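Local coordinates for protein 2-dehydropantoate 2-reductase (Porphyromonas gingivalis, PDB 2QYT) that probably catalyses the NADPH-dependent reduction of 2-dehydropantoate (ketopantoate) to (R)-pantoate, a step of pantothenate biosynthesis, at residues Val84-Phe89 against Thr171-Arg176; Gly119-Glu124 against Thr287-Arg292. One frame throughout, in Å; residues are numbered along the deposited sequence.

In the fold
The N-terminal part of the chain forms a parallel sheet of Rossmann type, interrupted by two strands of a mixed sheet; strand 86-89 lies between strands 9-14 and 111-115. Contact 1 begins at this strand and closes when helix 172-183 returns to it, after an excursion through strand 111-115 and strands 137-148, 151-154 and 158-164 of the mixed sheet. Contact 2 opens inside that loop, at residues 119-124, and closes much later, where helix 288-296 of the helical C-terminal part comes back. The segments alternate and the two loops cross. Contact 1 ties the Rossmann-type sheet to the helix that follows strand 158-164; contact 2 joins the N- and C-terminal parts, and the two centres lie about 25 Å apart.

Contact 1 of 2, residues Val84-Phe89 against Thr171-Arg176; sequences VDYILF and TDDEVR
Hydrogen bonding between Tyr86 and the first turns of helix 172-183 carries this contact. The phenol donates from OH to the carbonyl O of Asp173 at 2.7 Å, in the carbonyl plane and on a lone pair, with a C=O...donor angle of 127°. The same OH accepts from Arg176 NE at 2.8 Å, nearly straight (171°) and in the guanidinium plane. Both partners sit at the edge of the tyrosine ring, and two bonds of opposite sense fix the direction of the hydroxyl proton.

Tyr86 belongs to strand 86-89 of the parallel Rossmann-type sheet, so the phenol reaches from this sheet to the N-terminal end of the helix. There Thr171 and Glu174 form a capping box: Thr171 N donates to Glu174 OE2 at 2.9 Å, while the return bond from Glu174 N to Thr171 OG1 is weak.

The charged interactions are looser. Arg176, its chain extended through chi2 and bent at chi3 (69°), brings NH2 to 3.7 Å from Asp85 OD1, a long salt bridge. A similarly long pairing with Asp173 OD1 is purely electrostatic, since that oxygen stands far out of the guanidinium plane and no N-H points at it. Each carboxylate has a further partner through OD2: the backbone N of Lys10 for Asp85, a hydrogen bond, and Lys112 NZ for Asp173, a salt bridge.

Water 1 lies 2.8 Å from Asp85 O, to which it can donate, and accepts weakly from Arg176 NH2; it sits above one face of the Tyr86 ring, displaced toward its rim.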
ATOM      1  N   VAL A  84      15.298  -9.392  -9.317  1.00 16.15           N
ATOM      2  CA  VAL A  84      15.510  -9.171  -7.878  1.00 14.64           C
ATOM      3  C   VAL A  84      14.723 -10.213  -7.066  1.00 15.08           C
ATOM      4  O   VAL A  84      13.943 -11.017  -7.619  1.00 14.38           O
ATOM      5  CB  VAL A  84      15.065  -7.724  -7.419  1.00 15.22           C
ATOM      6  CG1 VAL A  84      15.872  -6.621  -8.148  1.00 14.80           C
ATOM      7  CG2 VAL A  84      13.611  -7.509  -7.701  1.00 12.92           C
ATOM      8  N   ASP A  85      14.901 -10.201  -5.750  1.00 13.43           N
ATOM      9  CA  ASP A  85      14.123 -11.109  -4.903  1.00 14.75           C
ATOM     10  C   ASP A  85      12.710 -10.584  -4.524  1.00 14.77           C
ATOM     11  O   ASP A  85      11.779 -11.374  -4.423  1.00 14.54           O
ATOM     12  CB  ASP A  85      14.976 -11.523  -3.691  1.00 13.97           C
ATOM     13  CG  ASP A  85      16.259 -12.193  -4.136  1.00 15.46           C
ATOM     14  OD1 ASP A  85      16.156 -13.240  -4.756  1.00 14.82           O
ATOM     15  OD2 ASP A  85      17.361 -11.659  -3.948  1.00 18.22           O
ATOM     16  N   TYR A  86      12.608  -9.271  -4.326  1.00 14.38           N
ATOM     17  CA  TYR A  86      11.377  -8.596  -3.864  1.00 15.68           C
ATOM     18  C   TYR A  86      11.225  -7.322  -4.641  1.00 15.11           C
ATOM     19  O   TYR A  86      12.174  -6.586  -4.802  1.00 15.00           O
ATOM     20  CB  TYR A  86      11.421  -8.297  -2.360  1.00 13.76           C
ATOM     21  CG  TYR A  86      11.731  -9.536  -1.522  1.00 14.07           C
ATOM     22  CD1 TYR A  86      13.029  -9.767  -0.998  1.00 15.43           C
ATOM     23  CD2 TYR A  86      10.735 -10.491  -1.263  1.00 12.86           C
ATOM     24  CE1 TYR A  86      13.301 -10.928  -0.214  1.00 16.26           C
ATOM     25  CE2 TYR A  86      11.018 -11.677  -0.487  1.00 12.37           C
ATOM     26  CZ  TYR A  86      12.277 -11.863   0.029  1.00 13.71           C
ATOM     27  OH  TYR A  86      12.487 -12.989   0.795  1.00 14.82           O
ATOM     28  N   ILE A  87      10.042  -7.143  -5.204  1.00 15.18           N
ATOM     29  CA  ILE A  87       9.631  -5.875  -5.717  1.00 14.71           C
ATOM     30  C   ILE A  87       8.529  -5.323  -4.812  1.00 16.62           C
ATOM     31  O   ILE A  87       7.464  -5.942  -4.629  1.00 16.99           O
ATOM     32  CB  ILE A  87       9.096  -5.973  -7.155  1.00 15.59           C
ATOM     33  CG1 ILE A  87      10.190  -6.498  -8.091  1.00 13.39           C
ATOM     34  CG2 ILE A  87       8.517  -4.590  -7.621  1.00 13.07           C
ATOM     35  CD1 ILE A  87       9.657  -6.982  -9.474  1.00 14.28           C
ATOM     36  N   LEU A  88       8.793  -4.135  -4.271  1.00 15.66           N
ATOM     37  CA  LEU A  88       7.781  -3.338  -3.550  1.00 17.78           C
ATOM     38  C   LEU A  88       7.162  -2.395  -4.584  1.00 16.89           C
ATOM     39  O   LEU A  88       7.862  -1.538  -5.162  1.00 16.78           O
ATOM     40  CB  LEU A  88       8.502  -2.533  -2.450  1.00 16.47           C
ATOM     41  CG  LEU A  88       8.571  -3.084  -1.036  1.00 17.72           C
ATOM     42  CD1 LEU A  88       8.795  -4.551  -0.915  1.00 18.45           C
ATOM     43  CD2 LEU A  88       9.527  -2.232  -0.123  1.00 19.66           C
ATOM     44  N   PHE A  89       5.889  -2.619  -4.874  1.00 16.51           N
ATOM     45  CA  PHE A  89       5.210  -1.951  -5.973  1.00 16.75           C
ATOM     46  C   PHE A  89       4.432  -0.812  -5.317  1.00 17.67           C
ATOM     47  O   PHE A  89       3.496  -1.043  -4.584  1.00 18.33           O
ATOM     48  CB  PHE A  89       4.297  -2.963  -6.706  1.00 16.62           C
ATOM     49  CG  PHE A  89       3.645  -2.419  -7.956  1.00 16.08           C
ATOM     50  CD1 PHE A  89       4.308  -2.475  -9.184  1.00 14.95           C
ATOM     51  CD2 PHE A  89       2.364  -1.845  -7.898  1.00 21.49           C
ATOM     52  CE1 PHE A  89       3.715  -1.979 -10.350  1.00 16.11           C
ATOM     53  CE2 PHE A  89       1.740  -1.317  -9.074  1.00 22.68           C
ATOM     54  CZ  PHE A  89       2.426  -1.410 -10.302  1.00 20.23           C
ATOM     55  N   THR A 171       5.945 -18.952   4.238  1.00 33.28           N
ATOM     56  CA  THR A 171       6.990 -19.559   3.412  1.00 32.68           C
ATOM     57  C   THR A 171       8.385 -19.038   3.809  1.00 32.36           C
ATOM     58  O   THR A 171       8.519 -18.099   4.596  1.00 32.64           O
ATOM     59  CB  THR A 171       6.728 -19.362   1.892  1.00 32.33           C
ATOM     60  OG1 THR A 171       6.883 -17.984   1.537  1.00 30.60           O
ATOM     61  CG2 THR A 171       5.326 -19.820   1.513  1.00 32.93           C
ATOM     62  N   ASP A 172       9.415 -19.668   3.268  1.00 32.06           N
ATOM     63  CA  ASP A 172      10.788 -19.254   3.511  1.00 31.49           C
ATOM     64  C   ASP A 172      11.048 -17.847   3.010  1.00 30.58           C
ATOM     65  O   ASP A 172      11.708 -17.079   3.697  1.00 29.68           O
ATOM     66  CB  ASP A 172      11.770 -20.225   2.847  1.00 31.57           C
ATOM     67  CG  ASP A 172      11.785 -21.575   3.518  1.00 32.71           C
ATOM     68  OD1 ASP A 172      11.288 -21.668   4.680  1.00 32.86           O
ATOM     69  OD2 ASP A 172      12.284 -22.538   2.880  1.00 32.62           O
ATOM     70  N   ASP A 173      10.551 -17.533   1.807  1.00 29.88           N
ATOM     71  CA  ASP A 173      10.717 -16.197   1.213  1.00 29.33           C
ATOM     72  C   ASP A 173      10.018 -15.167   2.098  1.00 28.03           C
ATOM     73  O   ASP A 173      10.532 -14.067   2.246  1.00 26.86           O
ATOM     74  CB  ASP A 173      10.201 -16.118  -0.239  1.00 29.36           C
ATOM     75  CG  ASP A 173      11.231 -16.636  -1.288  1.00 32.36           C
ATOM     76  OD1 ASP A 173      12.378 -17.013  -0.917  1.00 31.76           O
ATOM     77  OD2 ASP A 173      10.891 -16.663  -2.507  1.00 32.50           O
ATOM     78  N   GLU A 174       8.892 -15.554   2.719  1.00 27.11           N
ATOM     79  CA  GLU A 174       8.111 -14.659   3.618  1.00 26.84           C
ATOM     80  C   GLU A 174       8.797 -14.348   4.941  1.00 26.69           C
ATOM     81  O   GLU A 174       8.887 -13.190   5.343  1.00 26.20           O
ATOM     82  CB  GLU A 174       6.773 -15.289   3.965  1.00 26.68           C
ATOM     83  CG  GLU A 174       5.636 -14.806   3.205  1.00 24.57           C
ATOM     84  CD  GLU A 174       4.372 -15.428   3.691  1.00 22.14           C
ATOM     85  OE1 GLU A 174       3.509 -14.661   4.151  1.00 24.27           O
ATOM     86  OE2 GLU A 174       4.220 -16.661   3.611  1.00 22.02           O
ATOM     87  N   VAL A 175       9.220 -15.409   5.631  1.00 26.77           N
ATOM     88  CA  VAL A 175      10.019 -15.289   6.852  1.00 26.22           C
ATOM     89  C   VAL A 175      11.276 -14.486   6.532  1.00 25.44           C
ATOM     90  O   VAL A 175      11.642 -13.573   7.258  1.00 25.09           O
ATOM     91  CB  VAL A 175      10.377 -16.681   7.431  1.00 26.61           C
ATOM     92  CG1 VAL A 175      11.321 -16.551   8.634  1.00 27.09           C
ATOM     93  CG2 VAL A 175       9.117 -17.422   7.845  1.00 26.53           C
ATOM     94  N   ARG A 176      11.917 -14.801   5.411  1.00 24.33           N
ATOM     95  CA  ARG A 176      13.070 -14.023   5.004  1.00 23.55           C
ATOM     96  C   ARG A 176      12.718 -12.543   4.878  1.00 21.42           C
ATOM     97  O   ARG A 176      13.444 -11.684   5.409  1.00 21.85           O
ATOM     98  CB  ARG A 176      13.688 -14.534   3.701  1.00 23.07           C
ATOM     99  CG  ARG A 176      15.042 -13.882   3.398  1.00 24.99           C
ATOM    100  CD  ARG A 176      15.724 -14.485   2.169  1.00 25.73           C
ATOM    101  NE  ARG A 176      15.056 -14.196   0.891  1.00 27.58           N
ATOM    102  CZ  ARG A 176      15.548 -14.564  -0.295  1.00 31.54           C
ATOM    103  NH1 ARG A 176      16.716 -15.206  -0.361  1.00 30.88           N
ATOM    104  NH2 ARG A 176      14.892 -14.293  -1.426  1.00 32.08           N
TER
HETATM  105  O   HOH W   1      12.106 -13.829  -3.017  1.00 13.40           O

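Contact 2 of 2, residues Gly119-Glu124 against Thr287-Arg292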
ATOM      1  N   GLY A 119      -6.657  -0.072  -2.047  1.00 23.76           N
ATOM      2  CA  GLY A 119      -7.555  -0.740  -2.993  1.00 22.49           C
ATOM      3  C   GLY A 119      -7.931  -2.071  -2.398  1.00 22.18           C
ATOM      4  O   GLY A 119      -7.198  -2.589  -1.543  1.00 22.13           O
ATOM      5  N   ALA A 120      -9.062  -2.612  -2.831  1.00 21.56           N
ATOM      6  CA  ALA A 120      -9.610  -3.845  -2.281  1.00 21.40           C
ATOM      7  C   ALA A 120      -8.909  -5.092  -2.819  1.00 21.41           C
ATOM      8  O   ALA A 120      -8.793  -6.098  -2.126  1.00 21.16           O
ATOM      9  CB  ALA A 120     -11.094  -3.926  -2.570  1.00 20.86           C
ATOM     10  N   ASP A 121      -8.398  -4.999  -4.038  1.00 21.10           N
ATOM     11  CA  ASP A 121      -8.073  -6.184  -4.805  1.00 21.50           C
ATOM     12  C   ASP A 121      -6.861  -6.016  -5.718  1.00 20.39           C
ATOM     13  O   ASP A 121      -6.843  -6.596  -6.796  1.00 21.17           O
ATOM     14  CB  ASP A 121      -9.298  -6.552  -5.656  1.00 21.81           C
ATOM     15  CG  ASP A 121      -9.600  -5.504  -6.704  1.00 22.37           C
ATOM     16  OD1 ASP A 121      -9.025  -4.396  -6.639  1.00 23.74           O
ATOM     17  OD2 ASP A 121     -10.407  -5.787  -7.603  1.00 27.04           O
ATOM     18  N   ILE A 122      -5.885  -5.221  -5.289  1.00 19.47           N
ATOM     19  CA  ILE A 122      -4.710  -4.919  -6.085  1.00 19.43           C
ATOM     20  C   ILE A 122      -3.929  -6.205  -6.404  1.00 18.27           C
ATOM     21  O   ILE A 122      -3.521  -6.397  -7.551  1.00 15.82           O
ATOM     22  CB  ILE A 122      -3.736  -3.916  -5.407  1.00 19.83           C
ATOM     23  CG1 ILE A 122      -4.428  -2.603  -5.025  1.00 23.19           C
ATOM     24  CG2 ILE A 122      -2.526  -3.665  -6.345  1.00 19.65           C
ATOM     25  CD1 ILE A 122      -4.979  -1.789  -6.219  1.00 26.00           C
ATOM     26  N   ALA A 123      -3.758  -7.069  -5.393  1.00 16.77           N
ATOM     27  CA  ALA A 123      -3.041  -8.338  -5.565  1.00 17.33           C
ATOM     28  C   ALA A 123      -3.759  -9.275  -6.554  1.00 16.84           C
ATOM     29  O   ALA A 123      -3.134  -9.913  -7.374  1.00 16.74           O
ATOM     30  CB  ALA A 123      -2.867  -9.025  -4.213  1.00 16.44           C
ATOM     31  N   GLU A 124      -5.076  -9.362  -6.457  1.00 16.38           N
ATOM     32  CA  GLU A 124      -5.837 -10.146  -7.397  1.00 18.48           C
ATOM     33  C   GLU A 124      -5.623  -9.667  -8.836  1.00 18.25           C
ATOM     34  O   GLU A 124      -5.440 -10.483  -9.750  1.00 17.84           O
ATOM     35  CB  GLU A 124      -7.325 -10.115  -7.053  1.00 18.02           C
ATOM     36  CG  GLU A 124      -7.713 -11.007  -5.872  1.00 23.67           C
ATOM     37  CD  GLU A 124      -7.327 -10.413  -4.515  1.00 28.67           C
ATOM     38  OE1 GLU A 124      -7.244 -11.203  -3.554  1.00 35.21           O
ATOM     39  OE2 GLU A 124      -7.110  -9.177  -4.402  1.00 28.89           O
ATOM     40  N   THR A 287     -14.794   4.256  -3.914  1.00 19.62           N
ATOM     41  CA  THR A 287     -16.250   4.396  -4.043  1.00 18.09           C
ATOM     42  C   THR A 287     -16.789   3.519  -5.188  1.00 17.01           C
ATOM     43  O   THR A 287     -17.636   2.647  -4.958  1.00 17.19           O
ATOM     44  CB  THR A 287     -16.644   5.878  -4.298  1.00 17.88           C
ATOM     45  OG1 THR A 287     -15.705   6.750  -3.642  1.00 17.51           O
ATOM     46  CG2 THR A 287     -18.041   6.161  -3.798  1.00 18.03           C
ATOM     47  N   GLY A 288     -16.287   3.746  -6.407  1.00 15.32           N
ATOM     48  CA  GLY A 288     -16.760   3.033  -7.588  1.00 13.04           C
ATOM     49  C   GLY A 288     -16.700   1.526  -7.457  1.00 11.74           C
ATOM     50  O   GLY A 288     -17.634   0.824  -7.852  1.00 11.22           O
ATOM     51  N   TYR A 289     -15.602   1.040  -6.878  1.00 10.90           N
ATOM     52  CA  TYR A 289     -15.369  -0.390  -6.693  1.00 10.02           C
ATOM     53  C   TYR A 289     -16.525  -1.036  -5.947  1.00  9.18           C
ATOM     54  O   TYR A 289     -17.104  -2.029  -6.432  1.00  8.19           O
ATOM     55  CB  TYR A 289     -14.059  -0.644  -5.929  1.00 10.18           C
ATOM     56  CG  TYR A 289     -13.901  -2.091  -5.530  1.00 10.36           C
ATOM     57  CD1 TYR A 289     -13.501  -3.056  -6.467  1.00  9.27           C
ATOM     58  CD2 TYR A 289     -14.205  -2.510  -4.237  1.00 10.38           C
ATOM     59  CE1 TYR A 289     -13.384  -4.401  -6.111  1.00  9.76           C
ATOM     60  CE2 TYR A 289     -14.098  -3.851  -3.869  1.00 11.11           C
ATOM     61  CZ  TYR A 289     -13.681  -4.792  -4.806  1.00 10.80           C
ATOM     62  OH  TYR A 289     -13.569  -6.114  -4.426  1.00 11.28           O
ATOM     63  N   VAL A 290     -16.828  -0.444  -4.775  1.00  8.50           N
ATOM     64  CA  VAL A 290     -17.895  -0.843  -3.853  1.00  8.11           C
ATOM     65  C   VAL A 290     -19.260  -0.970  -4.549  1.00  7.97           C
ATOM     66  O   VAL A 290     -19.882  -2.042  -4.511  1.00  8.78           O
ATOM     67  CB  VAL A 290     -17.990   0.146  -2.628  1.00  8.46           C
ATOM     68  CG1 VAL A 290     -18.822  -0.460  -1.509  1.00  8.28           C
ATOM     69  CG2 VAL A 290     -16.612   0.489  -2.099  1.00  8.62           C
ATOM     70  N   VAL A 291     -19.704   0.094  -5.226  1.00  7.19           N
ATOM     71  CA  VAL A 291     -20.948   0.062  -6.006  1.00  7.01           C
ATOM     72  C   VAL A 291     -21.011  -1.134  -6.986  1.00  7.20           C
ATOM     73  O   VAL A 291     -22.019  -1.859  -7.076  1.00  6.71           O
ATOM     74  CB  VAL A 291     -21.154   1.407  -6.784  1.00  7.12           C
ATOM     75  CG1 VAL A 291     -22.294   1.300  -7.812  1.00  6.09           C
ATOM     76  CG2 VAL A 291     -21.397   2.572  -5.808  1.00  6.52           C
ATOM     77  N   ARG A 292     -19.926  -1.340  -7.724  1.00  7.35           N
ATOM     78  CA  ARG A 292     -19.930  -2.358  -8.740  1.00  7.04           C
ATOM     79  C   ARG A 292     -19.806  -3.772  -8.205  1.00  6.75           C
ATOM     80  O   ARG A 292     -20.437  -4.694  -8.729  1.00  7.31           O
ATOM     81  CB  ARG A 292     -18.887  -2.048  -9.793  1.00  7.54           C
ATOM     82  CG  ARG A 292     -19.398  -1.038 -10.805  1.00  8.90           C
ATOM     83  CD  ARG A 292     -18.411  -0.840 -11.937  1.00 10.99           C
ATOM     84  NE  ARG A 292     -18.021   0.566 -12.005  1.00 13.28           N
ATOM     85  CZ  ARG A 292     -17.029   1.111 -11.292  1.00 13.37           C
ATOM     86  NH1 ARG A 292     -16.276   0.381 -10.458  1.00 14.62           N
ATOM     87  NH2 ARG A 292     -16.783   2.398 -11.428  1.00 13.05           N
TER
HETATM   88  O   HOH W   2     -12.518  -7.647  -6.455  1.00 41.47           O
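Tyr289 OH is gripped by two groups: water 2, at 2.8 Å from the OH, and Lys244 NZ of helix 227-244, which hydrogen-bonds to it. The water lies at the edge of the phenol ring, in its plane, and donates to Asp121 OD2 at 3.0 Å. A single solvent molecule thus bridges the two segments, between which there is no direct hydrogen bond.

Ala120 makes the apolar contact: its CB is 3.3 Å from Tyr289 CE2 and 3.5 Å from Tyr289 CZ, a close approach for carbon atoms. Asp121 OD2 comes to the same side of the ring plane, over by the other ortho carbon, 3.6 Å from Tyr289 CE1, close but not a hydrogen bond. Asp121 and Tyr289 come from opposite directions, carboxylate and ring planes inclined by 59°. With CG of Tyr289 anti to the backbone N (chi1 171°), the phenol extends from the first turn of helix 288-296 toward residues 120-121. Only 123 Å² is buried in all, so the join is small.

Ala120 also packs on Phe202 and Phe241, from helices 194-215 and 227-244, and Val290 beside the tyrosine shares Phe202. Asp121 occupies the N-cap position of helix 122-126 without making a capping bond. The arrangement belongs to the interface between the Rossmann-type N-terminal domain and the helical C-terminal domain, the two-domain architecture of the ketopantoate reductase family.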